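Side-chain contact in Card1 endonuclease domain-containing protein (Vibrio cholerae, PDB 1XMX), which is of uncharacterised function but carries a Card1-like endonuclease domain of the PD-(D/E)XK clan and probably binds nucleic acid: residues 294-299 against 305-310. Residues are numbered along the deposited sequence; the frame is centred on the assembly and turned at random.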
ATOM      1  N   LEU A 294       2.287   0.651   8.842  1.00 22.05           N
ATOM      2  CA  LEU A 294       2.788  -0.005   7.630  1.00 19.21           C
ATOM      3  C   LEU A 294       4.284   0.305   7.484  1.00 20.21           C
ATOM      4  O   LEU A 294       4.674   1.461   7.298  1.00 21.08           O
ATOM      5  CB  LEU A 294       1.988   0.434   6.374  1.00 17.98           C
ATOM      6  CG  LEU A 294       0.486   0.481   6.438  1.00 17.56           C
ATOM      7  CD1 LEU A 294      -0.129   0.945   5.146  1.00 17.64           C
ATOM      8  CD2 LEU A 294      -0.103  -0.859   6.763  1.00 18.20           C
ATOM      9  N   ASP A 295       5.129  -0.716   7.649  1.00 19.96           N
ATOM     10  CA  ASP A 295       6.571  -0.498   7.653  1.00 20.38           C
ATOM     11  C   ASP A 295       7.026   0.200   6.358  1.00 20.77           C
ATOM     12  O   ASP A 295       7.617   1.279   6.405  1.00 21.15           O
ATOM     13  CB  ASP A 295       7.337  -1.798   7.965  1.00 21.28           C
ATOM     14  CG  ASP A 295       7.029  -2.343   9.363  1.00 23.00           C
ATOM     15  OD1 ASP A 295       6.573  -1.568  10.237  1.00 22.45           O
ATOM     16  OD2 ASP A 295       7.199  -3.559   9.607  1.00 24.20           O
ATOM     17  N   VAL A 296       6.735  -0.410   5.209  1.00 18.94           N
ATOM     18  CA  VAL A 296       6.915   0.253   3.917  1.00 19.49           C
ATOM     19  C   VAL A 296       5.639  -0.001   3.159  1.00 19.59           C
ATOM     20  O   VAL A 296       5.177  -1.146   3.041  1.00 22.07           O
ATOM     21  CB  VAL A 296       8.126  -0.298   3.104  1.00 19.44           C
ATOM     22  CG1 VAL A 296       8.341   0.520   1.748  1.00 19.76           C
ATOM     23  CG2 VAL A 296       9.376  -0.301   3.952  1.00 15.69           C
ATOM     24  N   ALA A 297       5.024   1.075   2.716  1.00 18.73           N
ATOM     25  CA  ALA A 297       3.816   0.998   1.906  1.00 19.14           C
ATOM     26  C   ALA A 297       4.126   1.581   0.533  1.00 19.02           C
ATOM     27  O   ALA A 297       4.787   2.618   0.441  1.00 17.92           O
ATOM     28  CB  ALA A 297       2.700   1.800   2.548  1.00 18.07           C
ATOM     29  N   THR A 298       3.635   0.918  -0.524  1.00 19.66           N
ATOM     30  CA  THR A 298       3.671   1.459  -1.894  1.00 22.44           C
ATOM     31  C   THR A 298       2.318   1.317  -2.596  1.00 20.84           C
ATOM     32  O   THR A 298       1.441   0.557  -2.161  1.00 21.07           O
ATOM     33  CB  THR A 298       4.715   0.768  -2.786  1.00 22.34           C
ATOM     34  OG1 THR A 298       4.403  -0.621  -2.882  1.00 25.53           O
ATOM     35  CG2 THR A 298       6.085   0.873  -2.204  1.00 21.19           C
ATOM     36  N   VAL A 299       2.127   2.087  -3.662  1.00 19.61           N
ATOM     37  CA  VAL A 299       1.096   1.747  -4.645  1.00 16.12           C
ATOM     38  C   VAL A 299       1.868   1.463  -5.945  1.00 18.13           C
ATOM     39  O   VAL A 299       2.752   2.259  -6.352  1.00 17.01           O
ATOM     40  CB  VAL A 299       0.028   2.896  -4.845  1.00 15.77           C
ATOM     41  CG1 VAL A 299      -1.057   2.470  -5.869  1.00 13.15           C
ATOM     42  CG2 VAL A 299      -0.647   3.252  -3.530  1.00 13.73           C
ATOM     43  N   HIS A 305       0.514  -2.025  -2.168  1.00 16.23           N
ATOM     44  CA  HIS A 305       1.505  -3.056  -1.786  1.00 17.11           C
ATOM     45  C   HIS A 305       2.079  -2.697  -0.417  1.00 19.12           C
ATOM     46  O   HIS A 305       2.678  -1.618  -0.249  1.00 18.33           O
ATOM     47  CB  HIS A 305       2.676  -3.078  -2.745  1.00 19.18           C
ATOM     48  CG  HIS A 305       2.390  -3.796  -4.021  1.00 20.21           C
ATOM     49  ND1 HIS A 305       1.378  -3.408  -4.881  1.00 22.20           N
ATOM     50  CD2 HIS A 305       2.943  -4.901  -4.561  1.00 20.98           C
ATOM     51  CE1 HIS A 305       1.346  -4.234  -5.913  1.00 22.44           C
ATOM     52  NE2 HIS A 305       2.295  -5.144  -5.752  1.00 22.16           N
ATOM     53  N   ILE A 306       1.875  -3.593   0.545  1.00 19.22           N
ATOM     54  CA  ILE A 306       2.407  -3.416   1.903  1.00 21.08           C
ATOM     55  C   ILE A 306       3.537  -4.402   2.234  1.00 19.64           C
ATOM     56  O   ILE A 306       3.434  -5.635   2.046  1.00 18.94           O
ATOM     57  CB  ILE A 306       1.313  -3.642   2.980  1.00 21.96           C
ATOM     58  CG1 ILE A 306       0.131  -2.721   2.767  1.00 21.47           C
ATOM     59  CG2 ILE A 306       1.883  -3.355   4.445  1.00 23.13           C
ATOM     60  CD1 ILE A 306      -1.081  -3.271   3.574  1.00 25.14           C
ATOM     61  N   ILE A 307       4.580  -3.865   2.839  1.00 20.41           N
ATOM     62  CA  ILE A 307       5.702  -4.691   3.240  1.00 20.84           C
ATOM     63  C   ILE A 307       5.878  -4.551   4.754  1.00 22.82           C
ATOM     64  O   ILE A 307       6.052  -3.415   5.270  1.00 20.69           O
ATOM     65  CB  ILE A 307       6.982  -4.254   2.511  1.00 19.57           C
ATOM     66  CG1 ILE A 307       6.762  -4.292   1.004  1.00 18.57           C
ATOM     67  CG2 ILE A 307       8.185  -5.186   2.926  1.00 18.41           C
ATOM     68  CD1 ILE A 307       7.878  -3.612   0.201  1.00 18.01           C
ATOM     69  N   GLU A 308       5.786  -5.690   5.447  1.00 21.55           N
ATOM     70  CA  GLU A 308       6.121  -5.749   6.853  1.00 22.59           C
ATOM     71  C   GLU A 308       7.569  -6.216   6.920  1.00 22.51           C
ATOM     72  O   GLU A 308       7.929  -7.209   6.263  1.00 21.50           O
ATOM     73  CB  GLU A 308       5.292  -6.805   7.578  1.00 26.36           C
ATOM     74  CG  GLU A 308       5.451  -6.710   9.106  1.00 32.07           C
ATOM     75  CD  GLU A 308       4.414  -7.510   9.861  1.00 36.39           C
ATOM     76  OE1 GLU A 308       3.424  -7.938   9.232  1.00 38.32           O
ATOM     77  OE2 GLU A 308       4.589  -7.727  11.093  1.00 38.96           O
ATOM     78  N   CYS A 309       8.385  -5.491   7.682  1.00 21.71           N
ATOM     79  CA  CYS A 309       9.754  -5.932   8.030  1.00 25.08           C
ATOM     80  C   CYS A 309       9.832  -6.496   9.470  1.00 25.01           C
ATOM     81  O   CYS A 309       9.357  -5.866  10.402  1.00 27.97           O
ATOM     82  CB  CYS A 309      10.752  -4.800   7.811  1.00 21.66           C
ATOM     83  SG  CYS A 309      10.615  -4.179   6.123  1.00 26.46           S
ATOM     84  N   LYS A 310      10.326  -7.721   9.608  1.00 24.62           N
ATOM     85  CA  LYS A 310      10.687  -8.274  10.906  1.00 27.66           C
ATOM     86  C   LYS A 310      12.206  -8.485  11.008  1.00 27.88           C
ATOM     87  O   LYS A 310      12.859  -8.980  10.074  1.00 23.66           O
ATOM     88  CB  LYS A 310       9.946  -9.578  11.204  1.00 28.20           C
ATOM     89  CG  LYS A 310       8.452  -9.371  11.522  1.00 29.49           C
ATOM     90  CD  LYS A 310       7.770 -10.699  11.839  1.00 29.09           C
ATOM     91  CE  LYS A 310       8.090 -11.225  13.226  1.00 30.02           C
ATOM     92  NZ  LYS A 310       8.176 -10.054  14.183  1.00 30.25           N
TER
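V296 and I307 exchange a pair of backbone hydrogen bonds, V296 N to I307 O and I307 N to V296 O, the second at 2.8 Å; T298 and H305 form a second such pair, T298 N to H305 O and H305 N to T298 O, each 2.7 Å. Between them A297 faces I306 in a non-hydrogen-bonded pair. The two strands thus make an antiparallel hairpin, consistent with the central sheet of the PD-(D/E)XK-type fold; D295, E308 and K310 match the D...EXK signature, consistent with an active site of this family. Here the chain turns a corner at D295 and V296, and a side chain takes over the cross-strand bonding: D295 OD2 accepts C309 N through its anti lone pair, 3.0 Å away at 148°. D295 OD2 also lies 5.1 Å from E308 OE2, not in contact, while its OD1 is close to the carboxylates of E293 and E255. T298 OG1, set between its own N and carbonyl carbon (chi1 61°), leans on H305 CB and adds a weak hydrogen bond to H305 O; the imidazole heads away, ND1 hydrogen-bonded to K303 O and NE2 to R338 NH2. Among apolar contacts, L294 CD2 touches I306 CG2 at 3.9 Å from before the corner; V296 and I307 meet CB to CB on the other face from A297 and I306.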